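Local coordinates for protein 6-phosphogluconate dehydrogenase (Pseudomonas syringae, PDB 5U5G) that probably reduces (2-oxopropyl)phosphonic acid with NADPH during fosfomycin biosynthesis in pseudomonads, at residues A[4-10]-A[26-32]; A[18-22]-A[41-46]; A[188-192]-A[282-286]; A[236-240]-A[266-270]. All coordinates share one frame; numbering follows the deposited sequence.

Interaction 1 of 4, residues A[4-10]-A[26-32]. With NAP (NADP nicotinamide-adenine-dinucleotide phosphate), chain E.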
# COMPACT_ATOMS: atom_id res chain seq x y z
N VAL A 4 0.15 -21.31 32.35
CA VAL A 4 -0.91 -20.30 32.39
C VAL A 4 -0.36 -18.95 31.94
O VAL A 4 0.69 -18.49 32.42
CB VAL A 4 -1.52 -20.22 33.79
CG1 VAL A 4 -2.54 -19.07 33.86
CG2 VAL A 4 -2.18 -21.53 34.16
N VAL A 5 -1.07 -18.30 31.02
CA VAL A 5 -0.76 -16.94 30.59
C VAL A 5 -1.89 -16.01 31.00
O VAL A 5 -3.07 -16.38 30.93
CB VAL A 5 -0.52 -16.88 29.07
CG1 VAL A 5 0.73 -17.69 28.68
CG2 VAL A 5 -1.73 -17.39 28.33
N GLY A 6 -1.53 -14.78 31.41
CA GLY A 6 -2.51 -13.75 31.71
C GLY A 6 -2.69 -12.80 30.54
O GLY A 6 -1.84 -12.70 29.65
N PHE A 7 -3.82 -12.08 30.54
CA PHE A 7 -4.12 -11.13 29.47
C PHE A 7 -4.96 -9.99 30.02
O PHE A 7 -6.04 -10.22 30.57
CB PHE A 7 -4.84 -11.83 28.31
CG PHE A 7 -4.65 -11.14 26.99
CD1 PHE A 7 -5.28 -9.94 26.72
CD2 PHE A 7 -3.84 -11.71 26.01
CE1 PHE A 7 -5.11 -9.31 25.52
CE2 PHE A 7 -3.67 -11.09 24.80
CZ PHE A 7 -4.30 -9.88 24.54
N ILE A 8 -4.47 -8.76 29.85
CA ILE A 8 -5.15 -7.54 30.31
C ILE A 8 -5.52 -6.71 29.10
O ILE A 8 -4.65 -6.36 28.29
CB ILE A 8 -4.25 -6.72 31.25
CG1 ILE A 8 -3.82 -7.52 32.47
CG2 ILE A 8 -4.92 -5.41 31.63
CD1 ILE A 8 -2.48 -7.03 33.08
N GLY A 9 -6.80 -6.36 28.98
CA GLY A 9 -7.22 -5.52 27.88
C GLY A 9 -7.99 -6.33 26.87
O GLY A 9 -7.42 -6.99 26.00
N LEU A 10 -9.31 -6.32 27.00
CA LEU A 10 -10.15 -7.14 26.16
C LEU A 10 -10.91 -6.24 25.21
O LEU A 10 -12.14 -6.33 25.10
CB LEU A 10 -11.08 -8.00 27.02
CG LEU A 10 -10.34 -8.93 27.99
CD1 LEU A 10 -11.30 -9.72 28.88
CD2 LEU A 10 -9.37 -9.88 27.27
N MET A 26 -4.08 -22.97 25.01
CA MET A 26 -3.38 -22.31 26.11
C MET A 26 -4.37 -21.96 27.21
O MET A 26 -5.45 -21.42 26.92
CB MET A 26 -2.71 -21.04 25.60
CG MET A 26 -1.59 -20.53 26.46
SD MET A 26 -0.48 -19.58 25.41
CE MET A 26 -0.03 -20.86 24.23
N PRO A 27 -4.07 -22.26 28.48
CA PRO A 27 -4.91 -21.73 29.56
C PRO A 27 -4.68 -20.24 29.70
O PRO A 27 -3.53 -19.79 29.81
CB PRO A 27 -4.43 -22.50 30.80
CG PRO A 27 -3.02 -22.89 30.47
CD PRO A 27 -2.91 -23.02 28.98
N VAL A 28 -5.76 -19.46 29.67
CA VAL A 28 -5.67 -18.00 29.65
C VAL A 28 -6.54 -17.43 30.76
O VAL A 28 -7.74 -17.70 30.81
CB VAL A 28 -6.09 -17.41 28.29
CG1 VAL A 28 -5.79 -15.91 28.27
CG2 VAL A 28 -5.40 -18.12 27.12
N HIS A 29 -5.93 -16.63 31.62
CA HIS A 29 -6.66 -15.84 32.60
C HIS A 29 -6.75 -14.40 32.11
O HIS A 29 -5.75 -13.82 31.68
CB HIS A 29 -5.99 -15.92 33.97
CG HIS A 29 -6.10 -17.27 34.60
ND1 HIS A 29 -6.24 -17.45 35.96
CD2 HIS A 29 -6.11 -18.51 34.05
CE1 HIS A 29 -6.32 -18.74 36.23
NE2 HIS A 29 -6.24 -19.40 35.09
N VAL A 30 -7.94 -13.83 32.15
CA VAL A 30 -8.19 -12.56 31.48
C VAL A 30 -8.73 -11.55 32.48
O VAL A 30 -9.44 -11.89 33.43
CB VAL A 30 -9.17 -12.71 30.29
CG1 VAL A 30 -8.54 -13.61 29.23
CG2 VAL A 30 -10.52 -13.25 30.76
N HIS A 31 -8.35 -10.29 32.26
CA HIS A 31 -8.83 -9.15 33.03
C HIS A 31 -9.12 -7.99 32.10
O HIS A 31 -8.37 -7.72 31.16
CB HIS A 31 -7.82 -8.69 34.07
CG HIS A 31 -8.25 -7.46 34.80
ND1 HIS A 31 -9.20 -7.48 35.78
CD2 HIS A 31 -7.89 -6.16 34.65
CE1 HIS A 31 -9.40 -6.25 36.23
NE2 HIS A 31 -8.62 -5.44 35.55
N ASN A 32 -10.21 -7.28 32.38
CA ASN A 32 -10.54 -6.05 31.68
C ASN A 32 -11.30 -5.16 32.65
O ASN A 32 -12.00 -5.65 33.54
CB ASN A 32 -11.37 -6.32 30.42
CG ASN A 32 -11.49 -5.09 29.52
OD1 ASN A 32 -10.49 -4.57 29.02
ND2 ASN A 32 -12.71 -4.66 29.27
PA NAP E . -10.24 -0.78 22.07
O1A NAP E . -10.67 0.63 22.17
O2A NAP E . -11.04 -1.78 21.27
O5B NAP E . -10.02 -1.41 23.59
C5B NAP E . -9.21 -0.51 24.30
C4B NAP E . -8.74 -1.25 25.57
O4B NAP E . -8.02 -0.38 26.45
C3B NAP E . -9.99 -1.82 26.33
O3B NAP E . -9.63 -3.02 26.96
C2B NAP E . -10.19 -0.75 27.41
O2B NAP E . -10.75 -1.17 28.56
C1B NAP E . -8.66 -0.44 27.71
N9A NAP E . -8.57 0.84 28.39
C8A NAP E . -8.60 2.14 27.84
N7A NAP E . -8.52 3.11 28.79
C5A NAP E . -8.45 2.39 30.00
C6A NAP E . -8.35 2.80 31.34
N6A NAP E . -8.31 4.13 31.67
N1A NAP E . -8.30 1.89 32.35
C2A NAP E . -8.35 0.58 31.97
N3A NAP E . -8.43 0.04 30.75
C4A NAP E . -8.48 0.98 29.76
O3 NAP E . -8.76 -0.53 21.40
PN NAP E . -8.23 -1.73 20.48
O1N NAP E . -8.31 -3.06 21.13
O2N NAP E . -8.48 -1.51 19.00
O5D NAP E . -6.51 -1.42 20.50
C5D NAP E . -5.93 -1.84 21.65
C4D NAP E . -4.43 -1.69 21.45
O4D NAP E . -4.01 -2.48 20.31
C3D NAP E . -4.09 -0.18 21.11
O3D NAP E . -2.87 0.15 21.71
C2D NAP E . -3.97 -0.19 19.60
O2D NAP E . -3.08 0.77 19.11
C1D NAP E . -3.36 -1.61 19.39
N1N NAP E . -3.63 -2.11 18.05
C2N NAP E . -4.95 -2.22 17.55
C3N NAP E . -5.14 -2.78 16.30
C7N NAP E . -6.49 -2.94 15.76
O7N NAP E . -6.71 -3.48 14.67
N7N NAP E . -7.58 -2.54 16.50
C4N NAP E . -3.99 -3.31 15.48
C5N NAP E . -2.68 -3.12 16.10
C6N NAP E . -2.53 -2.55 17.29
P2B NAP E . -12.60 -1.19 28.55
O1X NAP E . -12.81 -2.40 27.70
O2X NAP E . -12.92 -1.33 30.04
O3X NAP E . -12.86 0.16 27.92
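The imidazole of H29 carries V4 over one face: CG1 sits off-centre toward the rim, 3.6 Å from CD2 of H29, a CH-pi contact. H31 is met at the edge of its ring by I8 CG2, and its ND1 bonds to A49 O. Three bonds grip the N32 amide. L10 N donates to N32 OD1 at 2.9 Å in an almost straight N-H line, but arrives from above the carbonyl plane, 61° out of it. The same OD1 accepts the NADP ribose hydroxyl O3B at 2.7 Å, while N32 ND2 donates to phosphate oxygen O1X at 2.8 Å. CG anti to the backbone N (chi1 -169°) carries the amide to these partners, and N32 CB packs on L10 CG at 3.7 Å. Behind it the strands run parallel, V5 N and G9 N donating to P27 O and H31 O, and H29 N and H31 N to V5 O and F7 O; F7 N to H29 O is weak. V5 CG2 packs on M26 CG at 3.7 Å. Strand 5-8, helix 12-23 and strand 28-31 form the beta-alpha-beta unit of a Rossmann fold, whose second-strand end, as in many such domains, reads the adenosine ribose, here with its 2'-phosphate.

Interaction 2 of 4, residues A[18-22]-A[41-46]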
# COMPACT_ATOMS: atom_id res chain seq x y z
N CYS A 18 -6.76 -13.12 22.40
CA CYS A 18 -7.18 -14.12 23.38
C CYS A 18 -7.86 -15.31 22.73
O CYS A 18 -7.59 -16.46 23.09
CB CYS A 18 -8.11 -13.50 24.42
SG CYS A 18 -7.25 -12.65 25.72
N ARG A 19 -8.77 -15.06 21.78
CA ARG A 19 -9.43 -16.17 21.10
C ARG A 19 -8.41 -17.08 20.42
O ARG A 19 -8.53 -18.31 20.47
CB ARG A 19 -10.45 -15.66 20.08
CG ARG A 19 -11.85 -15.52 20.66
CD ARG A 19 -12.46 -14.20 20.29
NE ARG A 19 -13.11 -14.25 18.98
CZ ARG A 19 -13.38 -13.16 18.26
NH1 ARG A 19 -13.01 -11.96 18.71
NH2 ARG A 19 -13.97 -13.27 17.07
N ARG A 20 -7.40 -16.49 19.79
CA ARG A 20 -6.36 -17.30 19.15
C ARG A 20 -5.59 -18.12 20.17
O ARG A 20 -5.30 -19.30 19.94
CB ARG A 20 -5.42 -16.39 18.35
CG ARG A 20 -4.41 -17.12 17.50
CD ARG A 20 -5.07 -17.75 16.29
NE ARG A 20 -4.13 -18.58 15.56
CZ ARG A 20 -4.40 -19.17 14.39
NH1 ARG A 20 -5.58 -19.02 13.81
NH2 ARG A 20 -3.47 -19.92 13.81
N LEU A 21 -5.25 -17.53 21.32
CA LEU A 21 -4.55 -18.29 22.35
C LEU A 21 -5.41 -19.43 22.87
O LEU A 21 -4.93 -20.56 23.03
CB LEU A 21 -4.13 -17.37 23.50
CG LEU A 21 -3.15 -16.24 23.19
CD1 LEU A 21 -3.11 -15.28 24.37
CD2 LEU A 21 -1.75 -16.81 22.91
N LEU A 22 -6.69 -19.16 23.15
CA LEU A 22 -7.60 -20.23 23.56
C LEU A 22 -7.67 -21.32 22.50
O LEU A 22 -7.74 -22.51 22.83
CB LEU A 22 -8.99 -19.67 23.86
CG LEU A 22 -9.24 -18.80 25.09
CD1 LEU A 22 -10.64 -18.19 25.02
CD2 LEU A 22 -9.08 -19.59 26.38
N LEU A 41 -15.18 -14.85 25.95
CA LEU A 41 -13.93 -15.56 26.22
C LEU A 41 -14.10 -16.57 27.35
O LEU A 41 -13.59 -17.69 27.27
CB LEU A 41 -12.83 -14.56 26.57
CG LEU A 41 -12.43 -13.65 25.40
CD1 LEU A 41 -11.40 -12.63 25.82
CD2 LEU A 41 -11.91 -14.50 24.26
N ILE A 42 -14.83 -16.20 28.40
CA ILE A 42 -15.07 -17.12 29.51
C ILE A 42 -15.87 -18.33 29.03
O ILE A 42 -15.53 -19.48 29.33
CB ILE A 42 -15.79 -16.39 30.66
CG1 ILE A 42 -14.85 -15.34 31.27
CG2 ILE A 42 -16.28 -17.40 31.75
CD1 ILE A 42 -15.55 -14.34 32.18
N ARG A 43 -16.94 -18.08 28.28
CA ARG A 43 -17.71 -19.16 27.67
C ARG A 43 -16.81 -20.10 26.87
O ARG A 43 -17.06 -21.30 26.81
CB ARG A 43 -18.80 -18.56 26.79
CG ARG A 43 -19.58 -19.55 25.98
CD ARG A 43 -20.80 -18.88 25.35
NE ARG A 43 -20.47 -17.62 24.68
CZ ARG A 43 -19.96 -17.51 23.46
NH1 ARG A 43 -19.70 -18.59 22.72
NH2 ARG A 43 -19.70 -16.31 22.96
N GLN A 44 -15.72 -19.58 26.30
CA GLN A 44 -14.83 -20.38 25.48
C GLN A 44 -13.62 -20.90 26.25
O GLN A 44 -12.67 -21.38 25.62
CB GLN A 44 -14.39 -19.59 24.26
CG GLN A 44 -15.55 -19.21 23.36
CD GLN A 44 -15.18 -18.12 22.37
OE1 GLN A 44 -14.28 -17.33 22.63
NE2 GLN A 44 -15.86 -18.08 21.24
N GLY A 45 -13.62 -20.84 27.57
CA GLY A 45 -12.58 -21.46 28.37
C GLY A 45 -11.65 -20.53 29.13
O GLY A 45 -10.86 -21.02 29.94
N ALA A 46 -11.70 -19.22 28.90
CA ALA A 46 -10.84 -18.33 29.69
C ALA A 46 -11.34 -18.25 31.13
O ALA A 46 -12.50 -18.54 31.43
CB ALA A 46 -10.80 -16.94 29.07
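L22 and L41 meet as the main apolar pair between helix 12-23 and the end of helix 39-43. L22 has CG anti to its carbonyl carbon (chi1 -71°) and an extended chi2; these torsions point the branched end at the facing chain, one methyl on each part of it. CD1 lies over the last helical turn, 3.7 Å from L41 O and also close to Q44 O, and it meets L41 CD2 at 4.0 Å. CD2 reaches past the helix end, 3.7 Å from A46 N, with A46 CB just beyond.

L41 adopts the same first torsion (chi1 -67°), and although its CB sets off across the interface rather than into it, its branch end closes in. CD1 touches C18 CB at 3.7 Å and CD2 touches R19 CG at 3.7 Å, so the leucine fork straddles two successive residues of the facing helix. R19 is less relaxed: its chi1 of -92° is displaced from a staggered value, and further bends at chi2 and chi3 leave its aliphatic part crossing L41 at about a right angle. Q44, extended beyond CG, brings OE1 to 3.6 Å from R19 CG, a van der Waals contact.

No hydrogen bond spans the two segments. Inward, C18 and A46 both rest on V30, and C18 and L41 on L10, so the contact lies against strand 28-31 and the loop after strand 5-8. A46 N to L41 O (2.9 Å) and G45 N to I42 O, with G45 at positive phi, form the Schellman motif that ends helix 39-43 in this Rossmann-type dinucleotide-binding domain.

Interaction 3 of 4, residues A[188-192]-A[282-286]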
# COMPACT_ATOMS: atom_id res chain seq x y z
N ILE A 188 -9.40 5.86 0.20
CA ILE A 188 -10.79 6.31 0.31
C ILE A 188 -11.07 7.44 -0.68
O ILE A 188 -12.15 7.52 -1.28
CB ILE A 188 -11.11 6.73 1.76
CG1 ILE A 188 -11.09 5.50 2.67
CG2 ILE A 188 -12.48 7.40 1.85
CD1 ILE A 188 -11.34 5.81 4.14
N GLU A 189 -10.10 8.33 -0.90
CA GLU A 189 -10.30 9.38 -1.89
C GLU A 189 -10.40 8.79 -3.30
O GLU A 189 -11.23 9.22 -4.10
CB GLU A 189 -9.18 10.41 -1.82
CG GLU A 189 -9.31 11.32 -0.62
CD GLU A 189 -8.30 12.45 -0.64
OE1 GLU A 189 -7.80 12.77 -1.74
OE2 GLU A 189 -8.02 13.01 0.43
N VAL A 190 -9.56 7.80 -3.60
CA VAL A 190 -9.55 7.24 -4.94
C VAL A 190 -10.81 6.43 -5.20
O VAL A 190 -11.44 6.55 -6.27
CB VAL A 190 -8.26 6.43 -5.13
CG1 VAL A 190 -8.39 5.42 -6.25
CG2 VAL A 190 -7.10 7.40 -5.41
N ILE A 191 -11.23 5.62 -4.23
CA ILE A 191 -12.48 4.87 -4.37
C ILE A 191 -13.65 5.83 -4.53
O ILE A 191 -14.54 5.62 -5.37
CB ILE A 191 -12.69 3.93 -3.16
CG1 ILE A 191 -11.61 2.85 -3.14
CG2 ILE A 191 -14.08 3.32 -3.22
CD1 ILE A 191 -11.53 2.11 -1.83
N SER A 192 -13.67 6.91 -3.74
CA SER A 192 -14.79 7.85 -3.79
C SER A 192 -14.89 8.52 -5.15
O SER A 192 -15.98 8.63 -5.72
CB SER A 192 -14.65 8.90 -2.69
OG SER A 192 -14.69 8.28 -1.42
N TYR A 282 -13.94 8.34 7.14
CA TYR A 282 -13.52 9.35 6.17
C TYR A 282 -14.39 9.29 4.91
O TYR A 282 -14.63 10.33 4.28
CB TYR A 282 -12.05 9.15 5.80
CG TYR A 282 -11.45 10.26 4.93
CD1 TYR A 282 -11.79 11.59 5.13
CD2 TYR A 282 -10.50 9.96 3.96
CE1 TYR A 282 -11.21 12.61 4.35
CE2 TYR A 282 -9.92 10.97 3.17
CZ TYR A 282 -10.27 12.28 3.38
OH TYR A 282 -9.70 13.26 2.60
N PHE A 283 -14.86 8.10 4.52
CA PHE A 283 -15.78 7.95 3.39
C PHE A 283 -16.95 8.90 3.51
O PHE A 283 -17.27 9.64 2.58
CB PHE A 283 -16.31 6.51 3.31
CG PHE A 283 -15.54 5.61 2.39
CD1 PHE A 283 -15.46 5.88 1.02
CD2 PHE A 283 -14.92 4.46 2.88
CE1 PHE A 283 -14.74 5.04 0.17
CE2 PHE A 283 -14.22 3.61 2.04
CZ PHE A 283 -14.13 3.90 0.69
N SER A 284 -17.62 8.90 4.67
CA SER A 284 -18.81 9.73 4.79
C SER A 284 -18.46 11.19 4.98
O SER A 284 -19.18 12.06 4.48
CB SER A 284 -19.69 9.22 5.94
OG SER A 284 -19.01 9.34 7.18
N VAL A 285 -17.36 11.49 5.68
CA VAL A 285 -16.93 12.89 5.82
C VAL A 285 -16.58 13.46 4.46
O VAL A 285 -16.94 14.60 4.13
CB VAL A 285 -15.75 12.99 6.79
CG1 VAL A 285 -15.12 14.37 6.71
CG2 VAL A 285 -16.20 12.68 8.22
N LEU A 286 -15.89 12.67 3.64
CA LEU A 286 -15.51 13.13 2.31
C LEU A 286 -16.71 13.66 1.54
O LEU A 286 -16.67 14.78 1.01
CB LEU A 286 -14.84 11.98 1.56
CG LEU A 286 -13.77 12.28 0.52
CD1 LEU A 286 -12.94 13.49 0.90
CD2 LEU A 286 -12.91 11.05 0.42
O HOH W 1 -17.06 9.36 -0.07
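I188 CG2 sits over one face of the F283 ring, 3.5 Å from its centroid and 17° off the normal, a close CH-pi contact. Its CG1 reaches the same ring near CE2, and CD1 turns to Y282 CB at 3.8 Å. I191 CG2 comes to the F283 edge, while L286 CD2 lies 3.8 Å from E189 CG and also over one face of the Y282 ring. At the buried polar end, beside the second subunit, Y282 OH donates to E189 OE2 at 2.8 Å, on the anti side of the carboxylate and 23° out of its plane. The axes of segments 188-192 and 282-286 cross at -56°, 10.0 Å apart, packing the C-terminal helix 282-287 onto helix 168-196 of the all-helical domain that follows the nucleotide-binding one. S192 OG, touching F283 CD1 at 3.5 Å, is held there by donating to I188 O, from the face opposite to that used by S192 N. In the second shell a water donates to both S192 OG and F283 O. On the second subunit F258 N donates to E189 OE2 and S259 OG bonds to OE1; both begin its helix 257-273, whose positive end would probably stabilise the carboxylate.

Interaction 4 of 4, residues A[236-240]-A[266-270]. With NAP (NADP nicotinamide-adenine-dinucleotide phosphate), chain E; 7VD ((2-oxopropyl)phosphonic acid), chain F.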
# COMPACT_ATOMS: atom_id res chain seq x y z
N LEU A 236 -11.64 5.41 15.36
CA LEU A 236 -10.94 6.68 15.17
C LEU A 236 -10.16 7.07 16.41
O LEU A 236 -9.13 7.74 16.31
CB LEU A 236 -11.92 7.77 14.79
CG LEU A 236 -12.47 7.71 13.35
CD1 LEU A 236 -13.73 8.56 13.22
CD2 LEU A 236 -11.43 8.16 12.34
N GLY A 237 -10.63 6.65 17.60
CA GLY A 237 -9.86 6.89 18.81
C GLY A 237 -8.49 6.25 18.77
O GLY A 237 -7.48 6.89 19.10
N VAL A 238 -8.43 4.98 18.34
CA VAL A 238 -7.15 4.29 18.25
C VAL A 238 -6.29 4.88 17.14
O VAL A 238 -5.08 5.10 17.32
CB VAL A 238 -7.38 2.78 18.05
CG1 VAL A 238 -6.14 2.10 17.48
CG2 VAL A 238 -7.76 2.13 19.39
N ARG A 239 -6.89 5.15 15.98
CA ARG A 239 -6.15 5.72 14.86
C ARG A 239 -5.55 7.07 15.23
O ARG A 239 -4.37 7.33 14.98
CB ARG A 239 -7.08 5.86 13.65
CG ARG A 239 -6.40 6.36 12.37
CD ARG A 239 -6.12 5.18 11.43
NE ARG A 239 -4.72 4.83 11.48
CZ ARG A 239 -4.21 3.62 11.25
NH1 ARG A 239 -4.99 2.59 10.96
NH2 ARG A 239 -2.90 3.46 11.33
N CYS A 240 -6.36 7.94 15.86
CA CYS A 240 -5.89 9.28 16.21
C CYS A 240 -4.88 9.26 17.36
O CYS A 240 -3.99 10.13 17.42
CB CYS A 240 -7.08 10.18 16.56
SG CYS A 240 -8.04 10.72 15.09
N PHE A 266 -7.61 12.83 10.05
CA PHE A 266 -8.30 11.87 10.90
C PHE A 266 -8.76 12.51 12.21
O PHE A 266 -9.75 12.05 12.80
CB PHE A 266 -7.41 10.64 11.13
CG PHE A 266 -7.38 9.70 9.94
CD1 PHE A 266 -8.43 8.81 9.72
CD2 PHE A 266 -6.33 9.75 9.03
CE1 PHE A 266 -8.42 7.95 8.61
CE2 PHE A 266 -6.30 8.89 7.93
CZ PHE A 266 -7.35 8.00 7.70
N ASP A 267 -8.11 13.59 12.63
CA ASP A 267 -8.62 14.37 13.75
C ASP A 267 -9.99 14.96 13.41
O ASP A 267 -10.93 14.88 14.21
CB ASP A 267 -7.63 15.46 14.14
CG ASP A 267 -8.08 16.24 15.36
OD1 ASP A 267 -8.11 15.65 16.47
OD2 ASP A 267 -8.42 17.44 15.20
N THR A 268 -10.12 15.54 12.21
CA THR A 268 -11.40 16.11 11.80
C THR A 268 -12.48 15.04 11.68
O THR A 268 -13.63 15.27 12.07
CB THR A 268 -11.23 16.85 10.48
OG1 THR A 268 -10.19 17.83 10.61
CG2 THR A 268 -12.53 17.57 10.11
N VAL A 269 -12.13 13.87 11.13
CA VAL A 269 -13.10 12.78 11.02
C VAL A 269 -13.53 12.30 12.41
O VAL A 269 -14.70 11.97 12.63
CB VAL A 269 -12.52 11.62 10.19
CG1 VAL A 269 -13.46 10.42 10.19
CG2 VAL A 269 -12.23 12.08 8.74
N ARG A 270 -12.57 12.23 13.34
CA ARG A 270 -12.89 11.88 14.72
C ARG A 270 -13.85 12.88 15.34
O ARG A 270 -14.82 12.48 15.99
CB ARG A 270 -11.60 11.80 15.55
CG ARG A 270 -11.79 11.23 16.96
CD ARG A 270 -10.49 11.24 17.76
NE ARG A 270 -9.81 12.52 17.62
CZ ARG A 270 -10.16 13.63 18.27
NH1 ARG A 270 -11.16 13.62 19.14
NH2 ARG A 270 -9.50 14.75 18.06
PA NAP E . -10.24 -0.78 22.07
O1A NAP E . -10.67 0.63 22.17
O2A NAP E . -11.04 -1.78 21.27
O5B NAP E . -10.02 -1.41 23.59
C5B NAP E . -9.21 -0.51 24.30
C4B NAP E . -8.74 -1.25 25.57
O4B NAP E . -8.02 -0.38 26.45
C3B NAP E . -9.99 -1.82 26.33
O3B NAP E . -9.63 -3.02 26.96
C2B NAP E . -10.19 -0.75 27.41
O2B NAP E . -10.75 -1.17 28.56
C1B NAP E . -8.66 -0.44 27.71
N9A NAP E . -8.57 0.84 28.39
C8A NAP E . -8.60 2.14 27.84
N7A NAP E . -8.52 3.11 28.79
C5A NAP E . -8.45 2.39 30.00
C6A NAP E . -8.35 2.80 31.34
N6A NAP E . -8.31 4.13 31.67
N1A NAP E . -8.30 1.89 32.35
C2A NAP E . -8.35 0.58 31.97
N3A NAP E . -8.43 0.04 30.75
C4A NAP E . -8.48 0.98 29.76
O3 NAP E . -8.76 -0.53 21.40
PN NAP E . -8.23 -1.73 20.48
O1N NAP E . -8.31 -3.06 21.13
O2N NAP E . -8.48 -1.51 19.00
O5D NAP E . -6.51 -1.42 20.50
C5D NAP E . -5.93 -1.84 21.65
C4D NAP E . -4.43 -1.69 21.45
O4D NAP E . -4.01 -2.48 20.31
C3D NAP E . -4.09 -0.18 21.11
O3D NAP E . -2.87 0.15 21.71
C2D NAP E . -3.97 -0.19 19.60
O2D NAP E . -3.08 0.77 19.11
C1D NAP E . -3.36 -1.61 19.39
N1N NAP E . -3.63 -2.11 18.05
C2N NAP E . -4.95 -2.22 17.55
C3N NAP E . -5.14 -2.78 16.30
C7N NAP E . -6.49 -2.94 15.76
O7N NAP E . -6.71 -3.48 14.67
N7N NAP E . -7.58 -2.54 16.50
C4N NAP E . -3.99 -3.31 15.48
C5N NAP E . -2.68 -3.12 16.10
C6N NAP E . -2.53 -2.55 17.29
P2B NAP E . -12.60 -1.19 28.55
O1X NAP E . -12.81 -2.40 27.70
O2X NAP E . -12.92 -1.33 30.04
O3X NAP E . -12.86 0.16 27.92
P1 7VD F . -3.01 -2.42 12.13
C1 7VD F . -4.14 -1.38 13.11
O2 7VD F . -1.57 -1.96 12.14
O3 7VD F . -3.09 -3.87 12.53
O4 7VD F . -3.62 -2.23 10.76
C6 7VD F . -3.50 -0.36 14.00
O7 7VD F . -2.43 -0.59 14.58
C8 7VD F . -4.23 0.95 14.14
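NH1 of R239, the arginine whose CG lies over one face of the F266 ring, is gripped twice, by bonds to Q279 OE1 and Y217 OH; NH2 forms a salt bridge with E180 OE1. R239 belongs to an antiparallel helix pair of the all-helical C-terminal domain, helix 236-247 against helix 257-273, with segment axes 9.7 Å apart and 154° between their directions.

CG anti to the backbone N (chi1 -176°), followed by bends at chi2 and chi3, carries the R239 head away from F266 to the bound (2-oxopropyl)phosphonic acid, the probable substrate. There the ligand methyl C8 lies over one face of the guanidinium, 3.7 Å from NH1. The contact is van der Waals, and the bonds to Q279, Y217 and E180 hold the plane on which the methyl rests. One residue earlier, V238 turns to the cofactor, CG2 standing 3.5 Å from NADP O3, so a single helical turn touches both ligands while its other side packs on segment 266-270.

On that side L236 CD1 fits against V269 CG1 at 3.6 Å, and CD2 meets F266 CD1 near the ring plane at 4.0 Å. F266 is backed in turn by S181, L184 and A185 of helix 168-196. C240 wedges between F266 and R270. Its SG lies 3.2 Å from F266 O, a close contact; that oxygen accepts R270 N.

R270 bends at chi3 and reaches E275 OE1 with NH1. The same SG of C240 lies at the edge of the R270 guanidinium, near its plane, 3.6 Å from NE, a buried nitrogen with no hydrogen-bond partner in the model.

How the interactions relate
Interactions 1 and 2 share the nucleotide-binding domain and touch, F7 CG lying 3.3 Å from C18 SG: the first is its buried sheet core, ordered by backbone hydrogen bonds, the second a partly buried contact of a helix with a helix end, held by apolar packing, with exposed Q44 and G45 at its solvent side. Interactions 3 and 4 share the helical domain and meet where Y282 packs on V269. Interaction 3 is buried and adjoins the second subunit, whereas interaction 4 is partly buried and reaches (2-oxopropyl)phosphonic acid, the probable substrate. Interactions 1 and 4, centres about 28 Å apart, both touch NADP: one at the adenosine ribose and its phosphate, the other at the pyrophosphate and nicotinamide ribose.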